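Local structure of adenine Deaminase (Enterococcus faecalis, 2ICS) at residues P169-K174 / L200-K205; P184-I189 / V208-F213; G239-I244 / A266-T271. The protein is a binuclear zinc hydrolase of the amidohydrolase type that deacetylates acetyl-(R)-mandelate in vitro, though with very low efficiency. All blocks are in the same frame, centred on the assembly; numbering follows the deposited sequence.

Interaction 1 (P169-K174 / L200-K205)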
loop_
_atom_site.group_PDB
_atom_site.type_symbol
_atom_site.label_atom_id
_atom_site.label_comp_id
_atom_site.label_asym_id
_atom_site.label_seq_id
_atom_site.Cartn_x
_atom_site.Cartn_y
_atom_site.Cartn_z
ATOM N N PRO A 169 -9.701 -15.455 15.348
ATOM C CA PRO A 169 -9.580 -14.002 15.177
ATOM C C PRO A 169 -10.080 -13.509 13.822
ATOM O O PRO A 169 -10.646 -12.417 13.722
ATOM C CB PRO A 169 -8.083 -13.756 15.369
ATOM C CG PRO A 169 -7.698 -14.839 16.342
ATOM C CD PRO A 169 -8.410 -16.036 15.761
ATOM N N LEU A 170 -9.869 -14.313 12.783
ATOM C CA LEU A 170 -10.311 -13.941 11.447
ATOM C C LEU A 170 -11.833 -13.964 11.363
ATOM O O LEU A 170 -12.435 -13.085 10.747
ATOM C CB LEU A 170 -9.703 -14.880 10.397
ATOM C CG LEU A 170 -10.025 -14.583 8.923
ATOM C CD1 LEU A 170 -9.627 -13.150 8.569
ATOM C CD2 LEU A 170 -9.290 -15.574 8.031
ATOM N N GLU A 171 -12.461 -14.960 11.986
ATOM C CA GLU A 171 -13.920 -15.043 11.964
ATOM C C GLU A 171 -14.479 -13.775 12.588
ATOM O O GLU A 171 -15.452 -13.213 12.099
ATOM C CB GLU A 171 -14.425 -16.248 12.762
ATOM C CG GLU A 171 -14.116 -17.599 12.161
ATOM C CD GLU A 171 -14.842 -18.712 12.892
ATOM O OE1 GLU A 171 -16.094 -18.707 12.885
ATOM O OE2 GLU A 171 -14.168 -19.582 13.479
ATOM N N LEU A 172 -13.859 -13.342 13.683
ATOM C CA LEU A 172 -14.276 -12.129 14.372
ATOM C C LEU A 172 -14.079 -10.937 13.436
ATOM O O LEU A 172 -14.892 -10.012 13.417
ATOM C CB LEU A 172 -13.451 -11.922 15.648
ATOM C CG LEU A 172 -13.633 -12.910 16.806
ATOM C CD1 LEU A 172 -12.695 -12.525 17.938
ATOM C CD2 LEU A 172 -15.080 -12.903 17.293
ATOM N N ALA A 173 -12.998 -10.968 12.659
ATOM C CA ALA A 173 -12.708 -9.887 11.720
ATOM C C ALA A 173 -13.815 -9.812 10.668
ATOM O O ALA A 173 -14.303 -8.732 10.345
ATOM C CB ALA A 173 -11.350 -10.117 11.055
ATOM N N LYS A 174 -14.218 -10.963 10.139
ATOM C CA LYS A 174 -15.281 -10.989 9.143
ATOM C C LYS A 174 -16.615 -10.513 9.734
ATOM O O LYS A 174 -17.407 -9.863 9.054
ATOM C CB LYS A 174 -15.428 -12.399 8.566
ATOM C CG LYS A 174 -14.226 -12.848 7.734
ATOM C CD LYS A 174 -14.039 -11.974 6.490
ATOM C CE LYS A 174 -15.141 -12.212 5.465
ATOM N NZ LYS A 174 -15.053 -11.278 4.303
ATOM N N LEU A 200 -7.493 -18.443 3.526
ATOM C CA LEU A 200 -8.018 -18.099 2.212
ATOM C C LEU A 200 -9.470 -18.516 2.061
ATOM O O LEU A 200 -10.246 -17.850 1.374
ATOM C CB LEU A 200 -7.167 -18.752 1.118
ATOM C CG LEU A 200 -5.737 -18.217 0.954
ATOM C CD1 LEU A 200 -4.985 -19.055 -0.061
ATOM C CD2 LEU A 200 -5.771 -16.775 0.493
ATOM N N ALA A 201 -9.836 -19.613 2.718
ATOM C CA ALA A 201 -11.198 -20.123 2.651
ATOM C C ALA A 201 -12.222 -19.151 3.235
ATOM O O ALA A 201 -13.360 -19.088 2.772
ATOM C CB ALA A 201 -11.284 -21.461 3.374
ATOM N N LEU A 202 -11.821 -18.391 4.248
ATOM C CA LEU A 202 -12.737 -17.445 4.877
ATOM C C LEU A 202 -12.770 -16.067 4.217
ATOM O O LEU A 202 -13.699 -15.290 4.434
ATOM C CB LEU A 202 -12.403 -17.298 6.362
ATOM C CG LEU A 202 -12.885 -18.414 7.297
ATOM C CD1 LEU A 202 -12.222 -19.738 6.941
ATOM C CD2 LEU A 202 -12.563 -18.026 8.736
HETATM N N MSE A 203 -11.765 -15.762 3.408
HETATM C CA MSE A 203 -11.715 -14.465 2.737
HETATM C C MSE A 203 -12.570 -14.440 1.474
HETATM O O MSE A 203 -12.746 -15.456 0.804
HETATM C CB MSE A 203 -10.265 -14.102 2.406
HETATM C CG MSE A 203 -9.392 -13.952 3.644
HETATM SE SE MSE A 203 -7.569 -13.458 3.250
HETATM C CE MSE A 203 -6.870 -15.190 2.878
ATOM N N GLU A 204 -13.095 -13.264 1.154
ATOM C CA GLU A 204 -13.946 -13.098 -0.017
ATOM C C GLU A 204 -13.399 -12.021 -0.947
ATOM O O GLU A 204 -12.472 -11.288 -0.591
ATOM C CB GLU A 204 -15.360 -12.706 0.423
ATOM C CG GLU A 204 -16.001 -13.667 1.417
ATOM C CD GLU A 204 -17.320 -13.144 1.963
ATOM O OE1 GLU A 204 -17.317 -12.080 2.619
ATOM O OE2 GLU A 204 -18.362 -13.794 1.736
ATOM N N LYS A 205 -13.982 -11.932 -2.140
ATOM C CA LYS A 205 -13.574 -10.923 -3.105
ATOM C C LYS A 205 -13.593 -9.579 -2.388
ATOM O O LYS A 205 -14.545 -9.271 -1.670
ATOM C CB LYS A 205 -14.550 -10.883 -4.282
ATOM C CG LYS A 205 -14.234 -9.791 -5.293
ATOM C CD LYS A 205 -15.305 -9.699 -6.370
ATOM C CE LYS A 205 -14.993 -8.578 -7.353
ATOM N NZ LYS A 205 -16.046 -8.435 -8.401
#

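Interaction 2 (P184-I189 / V208-F213). With ZN (zinc ion), chain C; ADE (adenine), chain D.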
loop_
_atom_site.group_PDB
_atom_site.type_symbol
_atom_site.label_atom_id
_atom_site.label_comp_id
_atom_site.label_asym_id
_atom_site.label_seq_id
_atom_site.Cartn_x
_atom_site.Cartn_y
_atom_site.Cartn_z
ATOM N N PRO A 184 -13.503 -2.441 4.209
ATOM C CA PRO A 184 -12.368 -3.250 3.748
ATOM C C PRO A 184 -11.575 -3.911 4.866
ATOM O O PRO A 184 -11.349 -3.324 5.924
ATOM C CB PRO A 184 -11.532 -2.251 2.957
ATOM C CG PRO A 184 -12.585 -1.351 2.366
ATOM C CD PRO A 184 -13.496 -1.116 3.561
ATOM N N LEU A 185 -11.150 -5.142 4.610
ATOM C CA LEU A 185 -10.372 -5.916 5.566
ATOM C C LEU A 185 -9.030 -6.319 4.962
ATOM O O LEU A 185 -8.989 -6.848 3.855
ATOM C CB LEU A 185 -11.135 -7.190 5.951
ATOM C CG LEU A 185 -10.310 -8.314 6.589
ATOM C CD1 LEU A 185 -9.863 -7.906 7.981
ATOM C CD2 LEU A 185 -11.137 -9.588 6.659
HETATM N N MSE A 186 -7.935 -6.055 5.673
HETATM C CA MSE A 186 -6.615 -6.465 5.196
HETATM C C MSE A 186 -6.152 -7.634 6.065
HETATM O O MSE A 186 -6.197 -7.556 7.292
HETATM C CB MSE A 186 -5.590 -5.331 5.304
HETATM C CG MSE A 186 -4.193 -5.785 4.867
HETATM SE SE MSE A 186 -2.805 -4.433 4.843
HETATM C CE MSE A 186 -3.170 -3.672 3.099
ATOM N N VAL A 187 -5.710 -8.714 5.431
ATOM C CA VAL A 187 -5.257 -9.889 6.164
ATOM C C VAL A 187 -3.776 -10.159 5.958
ATOM O O VAL A 187 -3.295 -10.307 4.839
ATOM C CB VAL A 187 -6.049 -11.161 5.753
ATOM C CG1 VAL A 187 -5.544 -12.376 6.524
ATOM C CG2 VAL A 187 -7.529 -10.954 6.028
ATOM N N HIS A 188 -3.053 -10.206 7.065
ATOM C CA HIS A 188 -1.631 -10.482 7.049
ATOM C C HIS A 188 -1.463 -11.985 7.244
ATOM O O HIS A 188 -2.172 -12.600 8.043
ATOM C CB HIS A 188 -0.954 -9.648 8.163
ATOM C CG HIS A 188 0.118 -10.358 8.941
ATOM N ND1 HIS A 188 1.289 -9.714 9.278
ATOM C CD2 HIS A 188 0.110 -11.596 9.503
ATOM C CE1 HIS A 188 1.958 -10.566 10.034
ATOM N NE2 HIS A 188 1.285 -11.716 10.200
ATOM N N ILE A 189 -0.557 -12.578 6.477
ATOM C CA ILE A 189 -0.281 -14.003 6.586
ATOM C C ILE A 189 1.210 -14.174 6.824
ATOM O O ILE A 189 2.016 -13.323 6.442
ATOM C CB ILE A 189 -0.667 -14.796 5.305
ATOM C CG1 ILE A 189 0.072 -14.230 4.089
ATOM C CG2 ILE A 189 -2.178 -14.744 5.095
ATOM C CD1 ILE A 189 -0.155 -15.030 2.794
ATOM N N VAL A 208 -8.323 -7.940 1.280
ATOM C CA VAL A 208 -6.946 -7.774 0.851
ATOM C C VAL A 208 -5.985 -8.706 1.569
ATOM O O VAL A 208 -5.874 -8.684 2.793
ATOM C CB VAL A 208 -6.488 -6.302 1.059
ATOM C CG1 VAL A 208 -5.081 -6.106 0.507
ATOM C CG2 VAL A 208 -7.468 -5.345 0.375
ATOM N N LEU A 209 -5.294 -9.531 0.790
ATOM C CA LEU A 209 -4.314 -10.470 1.321
ATOM C C LEU A 209 -2.942 -9.818 1.180
ATOM O O LEU A 209 -2.413 -9.740 0.072
ATOM C CB LEU A 209 -4.342 -11.764 0.505
ATOM C CG LEU A 209 -3.331 -12.841 0.891
ATOM C CD1 LEU A 209 -3.815 -13.507 2.167
ATOM C CD2 LEU A 209 -3.180 -13.869 -0.229
ATOM N N THR A 210 -2.361 -9.340 2.279
ATOM C CA THR A 210 -1.052 -8.702 2.183
ATOM C C THR A 210 0.058 -9.734 2.447
ATOM O O THR A 210 -0.208 -10.813 2.987
ATOM C CB THR A 210 -0.970 -7.463 3.132
ATOM O OG1 THR A 210 0.139 -6.633 2.757
ATOM C CG2 THR A 210 -0.841 -7.890 4.579
ATOM N N HIS A 211 1.286 -9.416 2.037
ATOM C CA HIS A 211 2.427 -10.328 2.164
ATOM C C HIS A 211 2.197 -11.508 1.217
ATOM O O HIS A 211 2.707 -12.610 1.432
ATOM C CB HIS A 211 2.563 -10.878 3.590
ATOM C CG HIS A 211 2.689 -9.827 4.644
ATOM N ND1 HIS A 211 3.381 -8.647 4.481
ATOM C CD2 HIS A 211 2.246 -9.821 5.926
ATOM C CE1 HIS A 211 3.339 -7.982 5.639
ATOM N NE2 HIS A 211 2.660 -8.655 6.546
ATOM N N CYS A 212 1.432 -11.267 0.158
ATOM C CA CYS A 212 1.078 -12.316 -0.795
ATOM C C CYS A 212 2.218 -13.165 -1.362
ATOM O O CYS A 212 2.025 -14.354 -1.607
ATOM C CB CYS A 212 0.249 -11.723 -1.942
ATOM S SG CYS A 212 1.118 -10.567 -3.037
ATOM N N PHE A 213 3.390 -12.575 -1.584
ATOM C CA PHE A 213 4.504 -13.347 -2.119
ATOM C C PHE A 213 5.593 -13.639 -1.094
ATOM O O PHE A 213 6.776 -13.616 -1.425
ATOM C CB PHE A 213 5.127 -12.647 -3.337
ATOM C CG PHE A 213 4.190 -12.506 -4.516
ATOM C CD1 PHE A 213 3.155 -13.418 -4.729
ATOM C CD2 PHE A 213 4.353 -11.458 -5.421
ATOM C CE1 PHE A 213 2.296 -13.289 -5.822
ATOM C CE2 PHE A 213 3.502 -11.319 -6.518
ATOM C CZ PHE A 213 2.472 -12.233 -6.722
HETATM ZN ZN ZN C . 2.273 -7.967 8.588
HETATM N N9 ADE D . 6.373 -11.406 12.644
HETATM C C8 ADE D . 5.667 -12.006 11.639
HETATM N N7 ADE D . 5.099 -11.107 10.883
HETATM C C5 ADE D . 5.402 -9.872 11.350
HETATM C C6 ADE D . 5.086 -8.536 10.963
HETATM N N6 ADE D . 4.286 -8.292 9.859
HETATM N N1 ADE D . 5.585 -7.512 11.696
HETATM C C2 ADE D . 6.364 -7.723 12.770
HETATM N N3 ADE D . 6.683 -8.960 13.167
HETATM C C4 ADE D . 6.230 -10.047 12.498
HETATM O O HOH W 1 3.570 -6.219 8.080
#

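Interaction 3 (G239-I244 / A266-T271)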
loop_
_atom_site.group_PDB
_atom_site.type_symbol
_atom_site.label_atom_id
_atom_site.label_comp_id
_atom_site.label_asym_id
_atom_site.label_seq_id
_atom_site.Cartn_x
_atom_site.Cartn_y
_atom_site.Cartn_z
ATOM N N GLY A 239 -11.262 -13.358 -6.571
ATOM C CA GLY A 239 -11.244 -11.939 -6.268
ATOM C C GLY A 239 -10.532 -11.463 -5.018
ATOM O O GLY A 239 -10.622 -10.280 -4.687
ATOM N N VAL A 240 -9.854 -12.351 -4.301
ATOM C CA VAL A 240 -9.116 -11.916 -3.117
ATOM C C VAL A 240 -7.965 -11.056 -3.653
ATOM O O VAL A 240 -7.210 -11.493 -4.525
ATOM C CB VAL A 240 -8.539 -13.117 -2.325
ATOM C CG1 VAL A 240 -7.777 -12.615 -1.105
ATOM C CG2 VAL A 240 -9.671 -14.051 -1.894
ATOM N N VAL A 241 -7.837 -9.836 -3.141
ATOM C CA VAL A 241 -6.797 -8.914 -3.600
ATOM C C VAL A 241 -5.407 -9.188 -3.017
ATOM O O VAL A 241 -5.183 -9.046 -1.817
ATOM C CB VAL A 241 -7.203 -7.459 -3.284
ATOM C CG1 VAL A 241 -6.190 -6.482 -3.877
ATOM C CG2 VAL A 241 -8.596 -7.183 -3.836
ATOM N N PHE A 242 -4.474 -9.581 -3.880
ATOM C CA PHE A 242 -3.107 -9.873 -3.462
ATOM C C PHE A 242 -2.284 -8.588 -3.350
ATOM O O PHE A 242 -2.047 -7.895 -4.341
ATOM C CB PHE A 242 -2.449 -10.832 -4.456
ATOM C CG PHE A 242 -2.865 -12.274 -4.288
ATOM C CD1 PHE A 242 -4.173 -12.611 -3.946
ATOM C CD2 PHE A 242 -1.949 -13.302 -4.502
ATOM C CE1 PHE A 242 -4.561 -13.947 -3.821
ATOM C CE2 PHE A 242 -2.330 -14.644 -4.380
ATOM C CZ PHE A 242 -3.635 -14.966 -4.040
ATOM N N ASP A 243 -1.857 -8.279 -2.130
ATOM C CA ASP A 243 -1.075 -7.074 -1.854
ATOM C C ASP A 243 0.333 -7.506 -1.441
ATOM O O ASP A 243 0.487 -8.414 -0.629
ATOM C CB ASP A 243 -1.759 -6.293 -0.724
ATOM C CG ASP A 243 -1.049 -4.999 -0.377
ATOM O OD1 ASP A 243 -1.112 -4.029 -1.169
ATOM O OD2 ASP A 243 -0.432 -4.953 0.706
ATOM N N ILE A 244 1.350 -6.857 -1.998
ATOM C CA ILE A 244 2.745 -7.188 -1.698
ATOM C C ILE A 244 3.168 -7.065 -0.226
ATOM O O ILE A 244 3.627 -8.039 0.364
ATOM C CB ILE A 244 3.723 -6.334 -2.552
ATOM C CG1 ILE A 244 3.554 -6.661 -4.040
ATOM C CG2 ILE A 244 5.173 -6.615 -2.134
ATOM C CD1 ILE A 244 3.938 -8.083 -4.411
ATOM N N ALA A 266 0.471 -9.514 -8.553
ATOM C CA ALA A 266 -0.119 -8.874 -7.388
ATOM C C ALA A 266 -1.031 -7.749 -7.880
ATOM O O ALA A 266 -0.748 -7.101 -8.890
ATOM C CB ALA A 266 0.972 -8.311 -6.480
ATOM N N ALA A 267 -2.127 -7.525 -7.171
ATOM C CA ALA A 267 -3.072 -6.480 -7.538
ATOM C C ALA A 267 -2.531 -5.114 -7.136
ATOM O O ALA A 267 -2.764 -4.111 -7.817
ATOM C CB ALA A 267 -4.415 -6.729 -6.859
ATOM N N SER A 268 -1.819 -5.080 -6.014
ATOM C CA SER A 268 -1.250 -3.837 -5.519
ATOM C C SER A 268 0.123 -4.061 -4.901
ATOM O O SER A 268 0.406 -5.115 -4.316
ATOM C CB SER A 268 -2.190 -3.187 -4.491
ATOM O OG SER A 268 -2.553 -4.095 -3.463
ATOM N N ILE A 269 0.967 -3.046 -5.043
ATOM C CA ILE A 269 2.323 -3.074 -4.531
ATOM C C ILE A 269 2.435 -2.153 -3.322
ATOM O O ILE A 269 2.083 -0.976 -3.390
ATOM C CB ILE A 269 3.309 -2.632 -5.637
ATOM C CG1 ILE A 269 3.283 -3.654 -6.775
ATOM C CG2 ILE A 269 4.724 -2.491 -5.082
ATOM C CD1 ILE A 269 4.065 -3.219 -7.986
ATOM N N SER A 270 2.905 -2.707 -2.209
ATOM C CA SER A 270 3.073 -1.951 -0.970
ATOM C C SER A 270 4.377 -2.366 -0.295
ATOM O O SER A 270 4.955 -3.404 -0.620
ATOM C CB SER A 270 1.889 -2.178 -0.027
ATOM O OG SER A 270 1.724 -3.554 0.259
ATOM N N THR A 271 4.807 -1.574 0.679
ATOM C CA THR A 271 6.081 -1.793 1.353
ATOM C C THR A 271 6.135 -2.446 2.726
ATOM O O THR A 271 7.133 -3.095 3.048
ATOM C CB THR A 271 6.805 -0.459 1.527
ATOM O OG1 THR A 271 5.997 0.396 2.350
ATOM C CG2 THR A 271 7.035 0.214 0.175
#

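Interaction 1 (P169-K174 / L200-K205)
Leu170 and Lys174, one turn apart on helix 168-178, reach across to Leu202 in the last turn of helix 196-202 and Glu204 in the loop that follows, joining two neighbouring helices of the outer layer of the TIM barrel. The leucines meet obliquely by their branches: CD2 of Leu170 comes to 3.9 Å from CB of Leu202 and lies nearly as close to CD2 of the same residue. With its CG anti to the backbone N (chi1 -177°), Leu170 reaches toward helix 196-202 and also rests on Met157 of strand 156-157. CD2 of Leu202 serves a second neighbour on the outer side, where it meets the aliphatic CG of Glu171 at 3.8 Å. One turn further along the helix from Leu170, Lys174 runs with a chain kinked at chi2 (-64°) and chi3, a course that carries CE to 3.6 Å from the carbonyl O of Leu202. Its ammonium group is held by several acceptors: the carboxylate of Glu204, Asp207 through a second salt bridge, and Gln177 OE1 on its own helix. Asp207 also accepts the backbone N-H of Glu204, so one carboxylate ties the lysine to the loop. NZ of Lys174 meets OE1 of Glu204 at 2.9 Å, on the anti side and 27° out of the carboxylate plane.

Interaction 2 (P184-I189 / V208-F213)
His188, on strand 186-189, and His211, just after the adjacent parallel strand 208-210, grip one zinc ion. Metal bonds come first: His188 ND1 lies 2.1 Å from the zinc and His211 NE2 2.2 Å, while adenine N6 binds at 2.4 Å. A water and the carbamate of Lys154 complete the site. The two nitrogens approach each other because they share the metal, not through a hydrogen bond, and the imidazole planes stand at 72°. The remaining ring nitrogens fix the rotation of each ring, His188 NE2 through Ser158 OG and His211 ND1 through the carbonyl O of Gly245. Methyl CG2 of Thr210 sits over one face of the His211 ring, 3.9 Å above its centre. Backbone bonds set the register: Val208 N gives to Leu185 O, Val187 N to Val208 O at 2.6 Å and nearly straight, and Thr210 N to Val187 O. Among the apolar contacts, the selenomethionine Met186 bends at chi3 to place SE 3.9 Å from CB of Thr210 and its methyl against Val208, all three on one face; Leu209 points to the other, where its CD1 is reached by CG2 of Ile189 at 3.6 Å. The strands belong to a right-handed beta-alpha-beta unit of the TIM barrel, whose connecting helix 196-202 covers Val187, Ile189 and Leu209, with helix 168-178 alongside over Leu185 and strand 241-243 next to 208-210.

Interaction 3 (G239-I244 / A266-T271)
Asp243 reaches two serines of 266-271 with one carboxylate. Its CB passes 3.6 Å from OG of Ser268, and CG, anti to the backbone N (chi1 -178°), turns the carboxylate to Ser268 and Ser270. OD1 accepts the hydroxyl of Ser268 at 2.7 Å, using the anti lone pair that points away from the other oxygen. OD2 accepts OG of Ser270 at 2.6 Å from above the carboxylate plane, 36° out of it. A further bond joins OD2 to Thr210 OG1, which is bonded in turn to ND1 of His60, a zinc ligand; this puts Asp243 two hydrogen bonds away from that ligand. The backbones run together as neighbours in the wall of the TIM barrel: 266-271, though not a regular strand, fills the place between strand 241-243 and strand 51-61, and leads directly into the zinc ligand Asp272. Asp243 and Ser268 form a single bridge. On one side of it Phe242 O takes two N-H groups, from Ala267 and, at the longer 3.3 Å, from Ser268; on the other, Ile244 N gives to Ser268 O. Apolar groups flank these bonds. CD1 of Ile244 packs 3.6 Å from CB of Ala266, and its CG1 lies beside CG1 of Ile269. Nearer the start of the strand, CG1 of Val241 presses on CB of Ala267 at a tight 3.5 Å.

From the N terminus, helix 168-178 opens interaction 1 and strand 186-189 opens interaction 2; helix 196-202 then closes the first and strand 208-210 the second, so the two contacts cross along the chain. Together they tie two successive outer helices to the two inner strands that alternate with them, and they touch where Met203 packs on Leu209 and Val187. Interaction 3 comes in series: strand 241-243 opens it and 266-271 closes it after helix 253-261. Strand 241-243 lies beside 208-210, with probable hydrogen bonds at both N and O of Leu209, so interactions 2 and 3 continue one barrel wall, their centres about 7 Å apart.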